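Local coordinates for protein 3-dehydroshikimate dehydratase (Pseudomonas putida, PDB 5HMQ) that catalyses the metal-dependent dehydration of 3-dehydroshikimate to protocatechuate (3,4-dihydroxybenzoate), a common intermediate of quinate and shikimate breakdown, at residues C[198-203]-C[209-214]; C[169-174]-C[223-228]; C[259-264]-C[463-468]. One frame throughout, in Å; residues are numbered along the deposited sequence.

Contact 1: residues C[198-203]-C[209-214]; sequences PILAMD and RHFRCF
Pro-198 and Phe-211 bring the two backbones closest, 7.0 Å from CA to CA, where the irregular segment 198-203 passes beside Phe-211 on helix 204-211. Ala-201 is the centre of an inverse gamma turn, and Asp-203 occupies the N-cap position of that same helix, so this is a loop folding back on the helix it leads into. No hydrogen bond crosses the contact; the aromatic ring of Phe-211 gathers it. Leu-200 lays CD1 over one face in a CH-pi contact, 3.9 Å from the centroid of the Phe-211 ring and only 13° off the normal. Met-202, a selenomethionine, makes a Met-aromatic contact: its CG is anti to the backbone N (chi1 -172°) and the chain runs on extended, carrying SE obliquely to within 3.5 Å of Phe-211 CE2. Pro-198 CD rests 3.4 Å from Phe-211 O and also touches Phe-211 CB, where the side chain leaves the backbone. Tyr-516 of the second subunit meets the same ring edge-to-face, and Ile-509 of that subunit packs on Phe-211 and Pro-198. Mainly apolar, with Leu-200, Met-202 and Pro-198 around the Phe-211 ring, the chemistry implies a hydrophobic cluster shared between the barrel loop and the dimer interface.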
# COMPACT_ATOMS: atom_id res chain seq x y z
N PRO C 198 7.53 16.75 -1.31
CA PRO C 198 8.87 16.94 -0.75
C PRO C 198 9.73 17.75 -1.69
O PRO C 198 9.57 17.71 -2.92
CB PRO C 198 9.39 15.51 -0.60
CG PRO C 198 8.67 14.75 -1.67
CD PRO C 198 7.29 15.36 -1.71
N ILE C 199 10.66 18.51 -1.11
CA ILE C 199 11.60 19.30 -1.91
C ILE C 199 12.68 18.36 -2.43
O ILE C 199 13.45 17.79 -1.64
CB ILE C 199 12.20 20.45 -1.10
CG1 ILE C 199 11.09 21.35 -0.54
CG2 ILE C 199 13.12 21.28 -1.98
CD1 ILE C 199 10.13 21.88 -1.58
N LEU C 200 12.74 18.19 -3.75
CA LEU C 200 13.67 17.27 -4.38
C LEU C 200 14.39 17.95 -5.53
O LEU C 200 13.79 18.71 -6.29
CB LEU C 200 12.91 16.03 -4.89
CG LEU C 200 12.16 15.23 -3.83
CD1 LEU C 200 11.15 14.29 -4.48
CD2 LEU C 200 13.16 14.43 -2.99
N ALA C 201 15.69 17.66 -5.66
CA ALA C 201 16.49 18.16 -6.77
C ALA C 201 16.27 17.22 -7.96
O ALA C 201 17.11 16.41 -8.34
CB ALA C 201 17.96 18.26 -6.39
N MSE C 202 15.08 17.36 -8.55
CA MSE C 202 14.59 16.38 -9.50
C MSE C 202 13.98 17.08 -10.71
O MSE C 202 13.53 18.22 -10.61
CB MSE C 202 13.55 15.49 -8.82
CG MSE C 202 13.06 14.31 -9.63
SE MSE C 202 11.77 13.32 -8.59
CE MSE C 202 11.47 11.82 -9.79
N ASP C 203 13.99 16.40 -11.86
CA ASP C 203 13.26 16.89 -13.02
C ASP C 203 11.82 17.17 -12.61
O ASP C 203 11.13 16.29 -12.09
CB ASP C 203 13.32 15.86 -14.14
CG ASP C 203 12.55 16.28 -15.37
OD1 ASP C 203 13.00 17.22 -16.07
OD2 ASP C 203 11.49 15.68 -15.65
N ARG C 209 4.96 14.09 -11.31
CA ARG C 209 4.26 12.86 -11.65
C ARG C 209 4.11 11.94 -10.45
O ARG C 209 3.05 11.33 -10.26
CB ARG C 209 5.03 12.13 -12.77
CG ARG C 209 4.51 10.74 -13.07
CD ARG C 209 5.18 10.11 -14.30
NE ARG C 209 4.77 10.72 -15.57
CZ ARG C 209 5.62 11.23 -16.45
NH1 ARG C 209 6.92 11.21 -16.21
NH2 ARG C 209 5.16 11.76 -17.58
N HIS C 210 5.14 11.84 -9.60
CA HIS C 210 5.18 10.79 -8.60
C HIS C 210 5.10 11.26 -7.15
O HIS C 210 4.77 10.45 -6.28
CB HIS C 210 6.47 9.96 -8.75
CG HIS C 210 6.61 9.29 -10.08
ND1 HIS C 210 5.81 8.24 -10.47
CD2 HIS C 210 7.47 9.50 -11.10
CE1 HIS C 210 6.16 7.84 -11.68
NE2 HIS C 210 7.17 8.59 -12.08
N PHE C 211 5.41 12.53 -6.85
CA PHE C 211 5.59 12.93 -5.46
C PHE C 211 4.61 13.97 -4.95
O PHE C 211 4.81 14.49 -3.84
CB PHE C 211 7.03 13.40 -5.24
CG PHE C 211 8.04 12.32 -5.44
CD1 PHE C 211 8.34 11.44 -4.41
CD2 PHE C 211 8.67 12.15 -6.66
CE1 PHE C 211 9.26 10.43 -4.58
CE2 PHE C 211 9.60 11.14 -6.83
CZ PHE C 211 9.89 10.28 -5.79
N ARG C 212 3.56 14.30 -5.70
CA ARG C 212 2.54 15.18 -5.15
C ARG C 212 1.82 14.49 -4.00
O ARG C 212 1.59 13.28 -4.03
CB ARG C 212 1.54 15.58 -6.23
CG ARG C 212 1.98 16.74 -7.10
CD ARG C 212 0.88 17.10 -8.09
NE ARG C 212 1.33 18.07 -9.09
CZ ARG C 212 0.60 19.08 -9.53
NH1 ARG C 212 -0.63 19.28 -9.06
NH2 ARG C 212 1.09 19.91 -10.45
N CYS C 213 1.49 15.25 -2.96
CA CYS C 213 0.74 14.74 -1.83
C CYS C 213 -0.14 15.86 -1.28
O CYS C 213 -0.10 16.99 -1.76
CB CYS C 213 1.67 14.16 -0.75
SG CYS C 213 3.01 15.27 -0.25
N PHE C 214 -0.93 15.53 -0.26
CA PHE C 214 -1.88 16.49 0.27
C PHE C 214 -1.18 17.55 1.12
O PHE C 214 -0.12 17.29 1.70
CB PHE C 214 -2.94 15.78 1.11
CG PHE C 214 -3.86 14.90 0.30
CD1 PHE C 214 -4.35 15.34 -0.92
CD2 PHE C 214 -4.23 13.65 0.77
CE1 PHE C 214 -5.20 14.53 -1.67
CE2 PHE C 214 -5.07 12.85 0.03
CZ PHE C 214 -5.56 13.28 -1.19

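Contact 2: residues C[169-174]-C[223-228]; sequences FHTLSL and AGFLAP
Phe-225 reaches from helix 222-231 across to helix 168-172, and the CE1 corner of its ring lies against the side chain of Thr-171. Thr-171 CB is 3.5 Å from Phe-225 CE1, and OG1 and CG2 of the threonine lie close to the same carbon, so one ring corner meets all three atoms of the branch. The threonine meets the ring obliquely. The CB of Phe-225 points toward the other segment, and CG anti to the backbone N (chi1 -176°) sets the ring on the Thr-171 side. Leu-172 covers the root of that side chain instead: Leu-172 CD1 lies 4.3 Å from Phe-225 CB, a looser apolar contact. The nearest CA pair, Leu-172 and Phe-225, is 8.2 Å apart, leaving the side chains to span the distance between the two backbones.

Within segment 169-174, Phe-169 O accepts both the backbone N of Ser-173 and its OG, the latter at 2.8 Å and tilted 31° from the carbonyl plane. CB of Ser-173 also covers one face of the Phe-169 ring, toward its rim. Trp-207 of helix 204-211 meets the Phe-169 ring edge-to-face.

In the TIM barrel, helix 168-172 directly follows strand 162-167, whose last residue, Asp-167, binds the catalytic metal. The Phe-225 side chain lies about 6 Å from that of Asp-167 and about 7 Å from that of Gln-193 (nearest atoms), another metal ligand. Since no hydrogen bond joins the segments, the chemistry implies van der Waals packing near the metal site, with the Thr-171 hydroxyl oxygen OG1 set against the ring carbon CE1 of Phe-225.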
# COMPACT_ATOMS: atom_id res chain seq x y z
N PHE C 169 1.87 23.36 -6.77
CA PHE C 169 3.09 22.64 -7.10
C PHE C 169 3.84 23.32 -8.23
O PHE C 169 5.06 23.51 -8.15
CB PHE C 169 2.80 21.18 -7.46
CG PHE C 169 4.05 20.40 -7.79
CD1 PHE C 169 4.59 20.43 -9.06
CD2 PHE C 169 4.69 19.66 -6.81
CE1 PHE C 169 5.75 19.75 -9.35
CE2 PHE C 169 5.85 18.96 -7.10
CZ PHE C 169 6.37 19.00 -8.37
N HIS C 170 3.13 23.67 -9.31
CA HIS C 170 3.80 24.27 -10.46
C HIS C 170 4.50 25.57 -10.10
O HIS C 170 5.53 25.91 -10.69
CB HIS C 170 2.80 24.50 -11.60
CG HIS C 170 2.31 23.24 -12.24
ND1 HIS C 170 3.16 22.31 -12.80
CD2 HIS C 170 1.06 22.75 -12.42
CE1 HIS C 170 2.46 21.31 -13.29
NE2 HIS C 170 1.18 21.55 -13.07
N THR C 171 3.96 26.31 -9.13
CA THR C 171 4.59 27.55 -8.70
C THR C 171 5.74 27.30 -7.74
O THR C 171 6.84 27.83 -7.92
CB THR C 171 3.54 28.48 -8.07
OG1 THR C 171 2.58 28.86 -9.06
CG2 THR C 171 4.21 29.72 -7.49
N LEU C 172 5.50 26.49 -6.70
CA LEU C 172 6.50 26.31 -5.65
C LEU C 172 7.62 25.35 -6.05
O LEU C 172 8.71 25.43 -5.47
CB LEU C 172 5.84 25.84 -4.36
CG LEU C 172 4.85 26.82 -3.73
CD1 LEU C 172 4.35 26.31 -2.39
CD2 LEU C 172 5.49 28.19 -3.58
N SER C 173 7.39 24.45 -7.01
CA SER C 173 8.47 23.57 -7.45
C SER C 173 9.58 24.34 -8.16
O SER C 173 10.74 23.92 -8.13
CB SER C 173 7.93 22.48 -8.37
OG SER C 173 7.40 23.03 -9.56
N LEU C 174 9.24 25.45 -8.80
CA LEU C 174 10.21 26.35 -9.40
C LEU C 174 10.67 27.42 -8.44
O LEU C 174 11.34 28.38 -8.87
CB LEU C 174 9.61 26.99 -10.66
CG LEU C 174 9.10 26.03 -11.73
CD1 LEU C 174 8.22 26.77 -12.72
CD2 LEU C 174 10.26 25.39 -12.46
N ALA C 223 0.27 27.39 3.02
CA ALA C 223 -0.40 28.58 3.53
C ALA C 223 0.17 29.85 2.90
O ALA C 223 -0.56 30.80 2.64
CB ALA C 223 -0.29 28.64 5.05
N GLY C 224 1.48 29.86 2.65
CA GLY C 224 2.10 31.00 1.98
C GLY C 224 1.70 31.14 0.53
O GLY C 224 1.93 32.20 -0.06
N PHE C 225 1.12 30.10 -0.06
CA PHE C 225 0.61 30.15 -1.42
C PHE C 225 -0.85 30.57 -1.46
O PHE C 225 -1.26 31.35 -2.33
CB PHE C 225 0.79 28.79 -2.10
CG PHE C 225 0.39 28.77 -3.55
CD1 PHE C 225 1.26 29.21 -4.53
CD2 PHE C 225 -0.86 28.30 -3.92
CE1 PHE C 225 0.89 29.19 -5.86
CE2 PHE C 225 -1.23 28.27 -5.26
CZ PHE C 225 -0.36 28.72 -6.23
N LEU C 226 -1.65 30.06 -0.51
CA LEU C 226 -3.07 30.40 -0.47
C LEU C 226 -3.30 31.81 0.06
O LEU C 226 -4.28 32.46 -0.32
CB LEU C 226 -3.83 29.38 0.38
CG LEU C 226 -5.35 29.51 0.40
CD1 LEU C 226 -5.91 29.47 -1.01
CD2 LEU C 226 -5.97 28.40 1.25
N ALA C 227 -2.42 32.29 0.94
CA ALA C 227 -2.61 33.62 1.54
C ALA C 227 -2.68 34.73 0.50
O ALA C 227 -3.63 35.52 0.55
CB ALA C 227 -1.51 33.88 2.57
N PRO C 228 -1.76 34.85 -0.46
CA PRO C 228 -1.93 35.89 -1.49
C PRO C 228 -3.18 35.70 -2.34
O PRO C 228 -3.75 36.69 -2.82
CB PRO C 228 -0.65 35.79 -2.33
CG PRO C 228 0.32 35.06 -1.47
CD PRO C 228 -0.50 34.11 -0.66

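Contact 3: residues C[259-264]-C[463-468]; sequences GLRSLL and KSLFDF
Arg-261 and Leu-465 meet where the TIM barrel touches the second vicinal oxygen chelate (VOC) domain, an example of an interdomain contact made by one long side chain. The packing contact sets a leucine methyl over the face of the guanidinium. Leu-465 CD1 sits over the centre of one face, 3.6 Å from Arg-261 CZ, and the two side chains cross at about a right angle. The arginine is extended through chi2 and then bends at chi3 (-76°), which turns the flat group to present that face to the leucine.

Polar partners lie around this packing, and no hydrogen bond crosses between 259-264 and 463-468. Arg-261 NE donates to Phe-384 O, while NH2 makes a weak bond to Arg-385 O; the guanidinium is thus tied to backbone carbonyls of a further part of the chain while its face packs on Leu-465. Ser-464 OG is bonded to Leu-460 O within its own helix, which satisfies the hydroxyl and leaves it meeting the arginine by van der Waals contact. Inside the barrel helix, Gly-259 O receives both Leu-263 N and Ser-262 OG, the latter at 2.7 Å.

The aliphatic stem of the arginine completes the join: Ser-464 OG lies 3.5 Å from Arg-261 CD and 3.7 Å from its CG.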
# COMPACT_ATOMS: atom_id res chain seq x y z
N GLY C 259 -7.73 13.87 2.09
CA GLY C 259 -7.78 15.08 1.29
C GLY C 259 -8.60 16.18 1.94
O GLY C 259 -8.15 17.32 2.06
N LEU C 260 -9.82 15.85 2.37
CA LEU C 260 -10.66 16.84 3.03
C LEU C 260 -10.00 17.33 4.31
O LEU C 260 -9.99 18.53 4.60
CB LEU C 260 -12.04 16.25 3.31
CG LEU C 260 -13.23 17.18 3.57
CD1 LEU C 260 -13.21 17.78 4.97
CD2 LEU C 260 -13.29 18.28 2.52
N ARG C 261 -9.45 16.40 5.10
CA ARG C 261 -8.73 16.78 6.32
C ARG C 261 -7.59 17.74 6.01
O ARG C 261 -7.37 18.71 6.75
CB ARG C 261 -8.22 15.53 7.03
CG ARG C 261 -7.37 15.81 8.26
CD ARG C 261 -6.94 14.51 8.94
NE ARG C 261 -8.03 13.90 9.69
CZ ARG C 261 -7.98 12.69 10.23
NH1 ARG C 261 -6.88 11.95 10.11
NH2 ARG C 261 -9.02 12.21 10.90
N SER C 262 -6.86 17.50 4.92
CA SER C 262 -5.74 18.37 4.58
C SER C 262 -6.22 19.77 4.18
O SER C 262 -5.52 20.75 4.45
CB SER C 262 -4.91 17.76 3.44
OG SER C 262 -5.55 17.94 2.19
N LEU C 263 -7.39 19.87 3.56
CA LEU C 263 -7.93 21.18 3.23
C LEU C 263 -8.37 21.94 4.48
O LEU C 263 -8.19 23.15 4.57
CB LEU C 263 -9.09 21.05 2.24
CG LEU C 263 -8.69 20.78 0.79
CD1 LEU C 263 -9.92 20.68 -0.11
CD2 LEU C 263 -7.76 21.88 0.29
N LEU C 264 -8.98 21.23 5.43
CA LEU C 264 -9.33 21.85 6.71
C LEU C 264 -8.09 22.38 7.42
O LEU C 264 -8.08 23.50 7.93
CB LEU C 264 -10.08 20.85 7.59
CG LEU C 264 -11.41 20.33 7.03
CD1 LEU C 264 -12.07 19.39 8.02
CD2 LEU C 264 -12.34 21.47 6.64
N LYS C 463 -0.14 16.16 12.48
CA LYS C 463 -0.03 17.59 12.22
C LYS C 463 -1.36 18.31 12.45
O LYS C 463 -1.39 19.42 12.99
CB LYS C 463 0.46 17.85 10.80
CG LYS C 463 1.96 17.77 10.62
CD LYS C 463 2.36 18.26 9.24
CE LYS C 463 3.85 18.49 9.12
NZ LYS C 463 4.23 18.95 7.76
N SER C 464 -2.47 17.70 12.04
CA SER C 464 -3.75 18.40 12.10
C SER C 464 -4.44 18.22 13.45
O SER C 464 -4.79 19.20 14.11
CB SER C 464 -4.67 17.95 10.96
OG SER C 464 -4.99 16.57 11.05
N LEU C 465 -4.64 16.97 13.88
CA LEU C 465 -5.40 16.73 15.11
C LEU C 465 -4.67 17.25 16.34
O LEU C 465 -5.32 17.71 17.29
CB LEU C 465 -5.70 15.24 15.28
CG LEU C 465 -6.96 14.70 14.60
CD1 LEU C 465 -6.74 14.54 13.10
CD2 LEU C 465 -7.40 13.39 15.23
N PHE C 466 -3.34 17.18 16.36
CA PHE C 466 -2.57 17.52 17.55
C PHE C 466 -1.57 18.65 17.33
O PHE C 466 -0.79 18.96 18.23
CB PHE C 466 -1.86 16.27 18.07
CG PHE C 466 -2.80 15.17 18.47
CD1 PHE C 466 -3.43 15.21 19.70
CD2 PHE C 466 -3.07 14.12 17.61
CE1 PHE C 466 -4.31 14.21 20.07
CE2 PHE C 466 -3.95 13.12 17.97
CZ PHE C 466 -4.57 13.16 19.20
N ASP C 467 -1.59 19.28 16.15
CA ASP C 467 -0.75 20.44 15.84
C ASP C 467 0.73 20.14 16.06
O ASP C 467 1.48 20.96 16.60
CB ASP C 467 -1.19 21.66 16.65
CG ASP C 467 -0.67 22.97 16.06
OD1 ASP C 467 -0.36 22.99 14.85
OD2 ASP C 467 -0.58 23.96 16.81
N PHE C 468 1.16 18.95 15.65
CA PHE C 468 2.58 18.64 15.62
C PHE C 468 3.25 19.35 14.44
O PHE C 468 2.59 19.76 13.48
CB PHE C 468 2.81 17.13 15.54
CG PHE C 468 2.65 16.41 16.85
CD1 PHE C 468 1.91 16.96 17.88
CD2 PHE C 468 3.25 15.18 17.05
CE1 PHE C 468 1.76 16.30 19.08
CE2 PHE C 468 3.12 14.51 18.25
CZ PHE C 468 2.37 15.07 19.27

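How the contacts relate
Followed from the N terminus, the chain first enters contact 2 at 169-174, just after strand 162-167, and closes that loop at 223-228. Contact 1 is nested inside it: 198-203 and 209-214 both lie between the two halves of contact 2. Arg-212 joins these two contacts directly, its NH2 packing on Phe-169 and His-170, and its NH1 bonding to the metal ligand Asp-167. Contact 3 comes in series, opening at 259-264 and closing some 200 residues later at 463-468, thereby tying the barrel to the second VOC domain. Phe-214 links contact 1 to contact 3 by packing on Gly-259 and Ser-262, whereas contacts 2 and 3 do not touch.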